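Local coordinates for Mgp-operon protein 3 (Mycoplasma pneumoniae, PDB 6RJ1) that probably takes part, as the extracellular adhesin P40/P90, in attaching this human pathogen to host cells, apparently through sugars, at residues W579-Y591 / F615-G627. Numbering follows the deposited sequence.
Sequences WSTTAGLDSDGGY and FAYVTPVSGMKGG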
ATOM      1  N   TRP A 579     -15.415  10.183  -5.066  1.00 54.38           N
ATOM      2  CA  TRP A 579     -15.856  10.236  -6.458  1.00 53.46           C
ATOM      3  C   TRP A 579     -14.704   9.987  -7.425  1.00 61.16           C
ATOM      4  O   TRP A 579     -13.534  10.186  -7.066  1.00 62.94           O
ATOM      5  CB  TRP A 579     -16.540  11.583  -6.763  1.00 51.05           C
ATOM      6  CG  TRP A 579     -15.652  12.762  -6.499  1.00 50.80           C
ATOM      7  CD1 TRP A 579     -14.736  13.306  -7.351  1.00 53.25           C
ATOM      8  CD2 TRP A 579     -15.530  13.478  -5.262  1.00 50.18           C
ATOM      9  NE1 TRP A 579     -14.045  14.310  -6.719  1.00 52.27           N
ATOM     10  CE2 TRP A 579     -14.513  14.439  -5.435  1.00 53.46           C
ATOM     11  CE3 TRP A 579     -16.174  13.391  -4.013  1.00 50.80           C
ATOM     12  CZ2 TRP A 579     -14.155  15.338  -4.422  1.00 52.23           C
ATOM     13  CZ3 TRP A 579     -15.786  14.252  -2.999  1.00 51.33           C
ATOM     14  CH2 TRP A 579     -14.812  15.232  -3.217  1.00 51.77           C
ATOM     15  N   SER A 580     -15.046   9.583  -8.661  1.00 58.13           N
ATOM     16  CA  SER A 580     -14.112   9.330  -9.755  1.00 58.64           C
ATOM     17  C   SER A 580     -13.431  10.643 -10.178  1.00 62.75           C
ATOM     18  O   SER A 580     -14.116  11.659 -10.390  1.00 62.58           O
ATOM     19  CB  SER A 580     -14.862   8.728 -10.940  1.00 63.20           C
ATOM     20  OG  SER A 580     -14.068   8.715 -12.116  1.00 74.83           O
ATOM     21  N   THR A 581     -12.090  10.618 -10.288  1.00 58.10           N
ATOM     22  CA  THR A 581     -11.301  11.790 -10.683  1.00 57.74           C
ATOM     23  C   THR A 581     -10.636  11.610 -12.045  1.00 61.32           C
ATOM     24  O   THR A 581      -9.620  12.248 -12.320  1.00 60.75           O
ATOM     25  CB  THR A 581     -10.287  12.150  -9.610  1.00 63.70           C
ATOM     26  OG1 THR A 581      -9.397  11.052  -9.417  1.00 61.25           O
ATOM     27  CG2 THR A 581     -10.932  12.585  -8.317  1.00 63.54           C
ATOM     28  N   THR A 582     -11.213  10.753 -12.897  1.00 57.71           N
ATOM     29  CA  THR A 582     -10.687  10.476 -14.230  1.00 57.95           C
ATOM     30  C   THR A 582     -10.791  11.720 -15.109  1.00 64.98           C
ATOM     31  O   THR A 582     -11.832  12.375 -15.120  1.00 65.25           O
ATOM     32  CB  THR A 582     -11.391   9.245 -14.821  1.00 58.96           C
ATOM     33  OG1 THR A 582     -11.223   8.159 -13.908  1.00 60.04           O
ATOM     34  CG2 THR A 582     -10.857   8.856 -16.196  1.00 53.02           C
ATOM     35  N   ALA A 583      -9.704  12.042 -15.830  1.00 62.90           N
ATOM     36  CA  ALA A 583      -9.615  13.168 -16.755  1.00 62.83           C
ATOM     37  C   ALA A 583     -10.722  13.066 -17.799  1.00 69.89           C
ATOM     38  O   ALA A 583     -11.016  11.968 -18.270  1.00 69.87           O
ATOM     39  CB  ALA A 583      -8.258  13.158 -17.441  1.00 63.21           C
ATOM     40  N   GLY A 584     -11.324  14.205 -18.133  1.00 68.45           N
ATOM     41  CA  GLY A 584     -12.409  14.296 -19.107  1.00 69.38           C
ATOM     42  C   GLY A 584     -12.057  13.795 -20.495  1.00 75.36           C
ATOM     43  O   GLY A 584     -10.877  13.729 -20.854  1.00 74.44           O
ATOM     44  N   LEU A 585     -13.085  13.429 -21.286  1.00 73.54           N
ATOM     45  CA  LEU A 585     -12.912  12.932 -22.653  1.00 74.03           C
ATOM     46  C   LEU A 585     -12.290  13.985 -23.573  1.00 80.79           C
ATOM     47  O   LEU A 585     -11.555  13.650 -24.502  1.00 81.32           O
ATOM     48  CB  LEU A 585     -14.250  12.447 -23.231  1.00 73.69           C
ATOM     49  CG  LEU A 585     -14.779  11.121 -22.697  1.00 78.18           C
ATOM     50  CD1 LEU A 585     -16.225  10.918 -23.092  1.00 77.95           C
ATOM     51  CD2 LEU A 585     -13.947   9.948 -23.180  1.00 81.46           C
ATOM     52  N   ASP A 586     -12.568  15.254 -23.274  1.00 78.32           N
ATOM     53  CA  ASP A 586     -12.122  16.448 -23.986  1.00 78.58           C
ATOM     54  C   ASP A 586     -10.788  17.017 -23.463  1.00 82.76           C
ATOM     55  O   ASP A 586     -10.451  18.159 -23.789  1.00 81.96           O
ATOM     56  CB  ASP A 586     -13.226  17.521 -23.901  1.00 80.57           C
ATOM     57  CG  ASP A 586     -13.519  17.997 -22.488  1.00 94.55           C
ATOM     58  OD1 ASP A 586     -13.629  17.140 -21.576  1.00 95.27           O
ATOM     59  OD2 ASP A 586     -13.645  19.216 -22.292  1.00103.16           O
ATOM     60  N   SER A 587     -10.027  16.238 -22.667  1.00 79.96           N
ATOM     61  CA  SER A 587      -8.738  16.696 -22.145  1.00 80.30           C
ATOM     62  C   SER A 587      -7.759  16.949 -23.280  1.00 86.46           C
ATOM     63  O   SER A 587      -7.810  16.262 -24.306  1.00 85.59           O
ATOM     64  CB  SER A 587      -8.132  15.656 -21.211  1.00 83.28           C
ATOM     65  OG  SER A 587      -8.939  15.429 -20.073  1.00 92.90           O
ATOM     66  N   ASP A 588      -6.863  17.930 -23.087  1.00 85.46           N
ATOM     67  CA  ASP A 588      -5.819  18.237 -24.057  1.00 86.41           C
ATOM     68  C   ASP A 588      -4.761  17.129 -24.026  1.00 90.86           C
ATOM     69  O   ASP A 588      -4.659  16.402 -23.030  1.00 90.66           O
ATOM     70  CB  ASP A 588      -5.202  19.621 -23.793  1.00 88.82           C
ATOM     71  CG  ASP A 588      -6.139  20.774 -24.092  1.00103.74           C
ATOM     72  OD1 ASP A 588      -6.725  20.797 -25.208  1.00103.94           O
ATOM     73  OD2 ASP A 588      -6.282  21.660 -23.223  1.00112.92           O
ATOM     74  N   GLY A 589      -4.029  16.987 -25.129  1.00 87.17           N
ATOM     75  CA  GLY A 589      -3.014  15.956 -25.299  1.00 86.61           C
ATOM     76  C   GLY A 589      -1.784  16.108 -24.434  1.00 89.74           C
ATOM     77  O   GLY A 589      -1.436  17.212 -24.011  1.00 89.54           O
ATOM     78  N   GLY A 590      -1.128  14.984 -24.192  1.00 85.76           N
ATOM     79  CA  GLY A 590       0.105  14.929 -23.423  1.00 85.08           C
ATOM     80  C   GLY A 590      -0.124  14.510 -21.997  1.00 87.48           C
ATOM     81  O   GLY A 590      -1.230  14.681 -21.480  1.00 88.21           O
ATOM     82  N   TYR A 591       0.926  13.973 -21.350  1.00 81.24           N
ATOM     83  CA  TYR A 591       0.839  13.526 -19.964  1.00 79.80           C
ATOM     84  C   TYR A 591       0.408  14.635 -19.013  1.00 82.83           C
ATOM     85  O   TYR A 591      -0.534  14.422 -18.252  1.00 81.71           O
ATOM     86  CB  TYR A 591       2.144  12.864 -19.481  1.00 79.96           C
ATOM     87  CG  TYR A 591       2.065  12.344 -18.058  1.00 80.54           C
ATOM     88  CD1 TYR A 591       1.482  11.111 -17.775  1.00 82.47           C
ATOM     89  CD2 TYR A 591       2.555  13.095 -16.990  1.00 80.87           C
ATOM     90  CE1 TYR A 591       1.398  10.631 -16.464  1.00 83.44           C
ATOM     91  CE2 TYR A 591       2.473  12.629 -15.676  1.00 81.21           C
ATOM     92  CZ  TYR A 591       1.899  11.394 -15.416  1.00 88.38           C
ATOM     93  OH  TYR A 591       1.807  10.933 -14.120  1.00 88.20           O
ATOM     94  N   PHE A 615     -21.928   4.661 -25.117  1.00101.26           N
ATOM     95  CA  PHE A 615     -21.715   5.133 -23.755  1.00 98.53           C
ATOM     96  C   PHE A 615     -20.245   5.370 -23.428  1.00 95.37           C
ATOM     97  O   PHE A 615     -19.362   4.982 -24.192  1.00 94.45           O
ATOM     98  CB  PHE A 615     -22.384   4.201 -22.721  1.00100.70           C
ATOM     99  CG  PHE A 615     -22.046   2.728 -22.806  1.00102.92           C
ATOM    100  CD1 PHE A 615     -20.849   2.240 -22.283  1.00106.47           C
ATOM    101  CD2 PHE A 615     -22.950   1.821 -23.346  1.00105.86           C
ATOM    102  CE1 PHE A 615     -20.541   0.876 -22.351  1.00107.68           C
ATOM    103  CE2 PHE A 615     -22.643   0.454 -23.411  1.00109.12           C
ATOM    104  CZ  PHE A 615     -21.441  -0.008 -22.912  1.00107.35           C
ATOM    105  N   ALA A 616     -19.999   6.040 -22.292  1.00 86.78           N
ATOM    106  CA  ALA A 616     -18.696   6.350 -21.703  1.00 83.65           C
ATOM    107  C   ALA A 616     -18.946   6.619 -20.224  1.00 83.90           C
ATOM    108  O   ALA A 616     -20.022   7.117 -19.855  1.00 83.30           O
ATOM    109  CB  ALA A 616     -18.079   7.574 -22.364  1.00 83.92           C
ATOM    110  N   TYR A 617     -17.981   6.258 -19.370  1.00 77.17           N
ATOM    111  CA  TYR A 617     -18.132   6.473 -17.933  1.00 75.36           C
ATOM    112  C   TYR A 617     -17.423   7.756 -17.451  1.00 74.04           C
ATOM    113  O   TYR A 617     -17.390   8.027 -16.258  1.00 72.43           O
ATOM    114  CB  TYR A 617     -17.715   5.220 -17.145  1.00 76.82           C
ATOM    115  CG  TYR A 617     -18.766   4.131 -17.183  1.00 79.11           C
ATOM    116  CD1 TYR A 617     -19.864   4.162 -16.327  1.00 81.34           C
ATOM    117  CD2 TYR A 617     -18.665   3.067 -18.073  1.00 80.05           C
ATOM    118  CE1 TYR A 617     -20.832   3.160 -16.353  1.00 82.46           C
ATOM    119  CE2 TYR A 617     -19.629   2.059 -18.112  1.00 81.08           C
ATOM    120  CZ  TYR A 617     -20.711   2.109 -17.247  1.00 89.32           C
ATOM    121  OH  TYR A 617     -21.672   1.124 -17.279  1.00 90.54           O
ATOM    122  N   VAL A 618     -16.919   8.566 -18.398  1.00 68.99           N
ATOM    123  CA  VAL A 618     -16.218   9.832 -18.151  1.00 68.47           C
ATOM    124  C   VAL A 618     -16.982  11.001 -18.768  1.00 73.51           C
ATOM    125  O   VAL A 618     -17.711  10.819 -19.748  1.00 73.55           O
ATOM    126  CB  VAL A 618     -14.747   9.846 -18.642  1.00 71.78           C
ATOM    127  CG1 VAL A 618     -13.860  10.594 -17.665  1.00 71.57           C
ATOM    128  CG2 VAL A 618     -14.203   8.448 -18.898  1.00 71.56           C
ATOM    129  N   THR A 619     -16.771  12.208 -18.222  1.00 70.24           N
ATOM    130  CA  THR A 619     -17.410  13.437 -18.681  1.00 70.21           C
ATOM    131  C   THR A 619     -16.946  13.857 -20.079  1.00 74.64           C
ATOM    132  O   THR A 619     -15.746  13.827 -20.361  1.00 74.67           O
ATOM    133  CB  THR A 619     -17.257  14.563 -17.644  1.00 78.73           C
ATOM    134  OG1 THR A 619     -17.931  15.725 -18.120  1.00 76.37           O
ATOM    135  CG2 THR A 619     -15.797  14.901 -17.320  1.00 78.34           C
ATOM    136  N   PRO A 620     -17.877  14.267 -20.965  1.00 71.67           N
ATOM    137  CA  PRO A 620     -17.459  14.721 -22.303  1.00 71.32           C
ATOM    138  C   PRO A 620     -16.961  16.171 -22.307  1.00 76.28           C
ATOM    139  O   PRO A 620     -16.368  16.597 -23.291  1.00 76.53           O
ATOM    140  CB  PRO A 620     -18.710  14.518 -23.165  1.00 72.94           C
ATOM    141  CG  PRO A 620     -19.826  14.117 -22.198  1.00 77.87           C
ATOM    142  CD  PRO A 620     -19.341  14.362 -20.810  1.00 73.53           C
ATOM    143  N   VAL A 621     -17.205  16.928 -21.216  1.00 73.81           N
ATOM    144  CA  VAL A 621     -16.745  18.314 -21.036  1.00 73.68           C
ATOM    145  C   VAL A 621     -16.048  18.489 -19.673  1.00 77.24           C
ATOM    146  O   VAL A 621     -16.531  17.994 -18.652  1.00 76.24           O
ATOM    147  CB  VAL A 621     -17.803  19.417 -21.305  1.00 77.30           C
ATOM    148  CG1 VAL A 621     -18.110  19.541 -22.796  1.00 77.38           C
ATOM    149  CG2 VAL A 621     -19.069  19.191 -20.505  1.00 76.65           C
ATOM    150  N   SER A 622     -14.892  19.166 -19.681  1.00 73.94           N
ATOM    151  CA  SER A 622     -14.061  19.436 -18.506  1.00 73.73           C
ATOM    152  C   SER A 622     -13.173  20.667 -18.738  1.00 77.51           C
ATOM    153  O   SER A 622     -13.055  21.145 -19.866  1.00 76.63           O
ATOM    154  CB  SER A 622     -13.197  18.219 -18.169  1.00 76.87           C
ATOM    155  OG  SER A 622     -12.309  17.896 -19.231  1.00 85.07           O
ATOM    156  N   GLY A 623     -12.562  21.156 -17.668  1.00 74.73           N
ATOM    157  CA  GLY A 623     -11.638  22.281 -17.705  1.00 74.73           C
ATOM    158  C   GLY A 623     -12.258  23.574 -18.147  1.00 78.11           C
ATOM    159  O   GLY A 623     -13.222  24.036 -17.536  1.00 77.41           O
ATOM    160  N   MET A 624     -11.704  24.152 -19.216  1.00 75.59           N
ATOM    161  CA  MET A 624     -12.164  25.413 -19.797  1.00 75.94           C
ATOM    162  C   MET A 624     -12.859  25.199 -21.138  1.00 78.10           C
ATOM    163  O   MET A 624     -12.851  26.086 -21.993  1.00 77.79           O
ATOM    164  CB  MET A 624     -11.004  26.419 -19.898  1.00 78.75           C
ATOM    165  CG  MET A 624     -10.488  26.877 -18.554  1.00 83.25           C
ATOM    166  SD  MET A 624     -11.680  27.907 -17.676  1.00 88.64           S
ATOM    167  CE  MET A 624     -10.921  27.954 -16.046  1.00 85.71           C
ATOM    168  N   LYS A 625     -13.505  24.032 -21.296  1.00 73.97           N
ATOM    169  CA  LYS A 625     -14.216  23.665 -22.520  1.00 73.81           C
ATOM    170  C   LYS A 625     -15.750  23.587 -22.342  1.00 78.02           C
ATOM    171  O   LYS A 625     -16.444  22.970 -23.158  1.00 78.36           O
ATOM    172  CB  LYS A 625     -13.639  22.371 -23.104  1.00 76.68           C
ATOM    173  CG  LYS A 625     -12.219  22.522 -23.649  1.00 89.00           C
ATOM    174  CD  LYS A 625     -11.678  21.197 -24.164  1.00 97.03           C
ATOM    175  CE  LYS A 625     -10.406  21.340 -24.964  1.00107.84           C
ATOM    176  NZ  LYS A 625      -9.261  21.731 -24.109  1.00116.44           N
ATOM    177  N   GLY A 626     -16.255  24.262 -21.310  1.00 74.00           N
ATOM    178  CA  GLY A 626     -17.673  24.315 -20.979  1.00 73.58           C
ATOM    179  C   GLY A 626     -18.416  25.468 -21.614  1.00 78.69           C
ATOM    180  O   GLY A 626     -17.811  26.378 -22.189  1.00 78.74           O
ATOM    181  N   GLY A 627     -19.740  25.415 -21.499  1.00 75.11           N
ATOM    182  CA  GLY A 627     -20.641  26.404 -22.071  1.00 73.98           C
ATOM    183  C   GLY A 627     -20.860  26.156 -23.548  1.00 77.78           C
ATOM    184  O   GLY A 627     -20.126  25.378 -24.162  1.00 76.80           O
TER
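D586 grips S622 through both carboxylate oxygens. The backbone N of S622 gives its hydrogen to OD2 of D586 at 2.9 Å, on the syn lone pair. The OG of S622 donates to OD1 of D586 at 2.8 Å, from above the carboxylate plane. With chi1 at 63°, CG of D586 lies between its own backbone N and carbonyl carbon, which places the carboxylate beside S622. N597 also bonds OG of S622, so this hydroxyl has two partners.

One backbone bond joins the loops: N of L585 to O of T619, 2.8 Å and nearly straight at 173°.

A salt bridge closes the outer end. NZ of K625 lies 2.9 Å from OD1 of D588, a weak hydrogen bond. The lysine's CD and CE run close by the backbone O of D586.

Apolar contacts lie at the other end. CD1 of L585 meets CB of A616 at 3.9 Å and also reaches P620. CG1 of V618 packs on CG2 of T582 at 3.8 Å, the two side chains crossing at about a right angle.

The type I turn G584-S587, with G584 O accepting from N and OG of S587, thus docks on the loop after strand 614-616, within the MgpC adhesin family region.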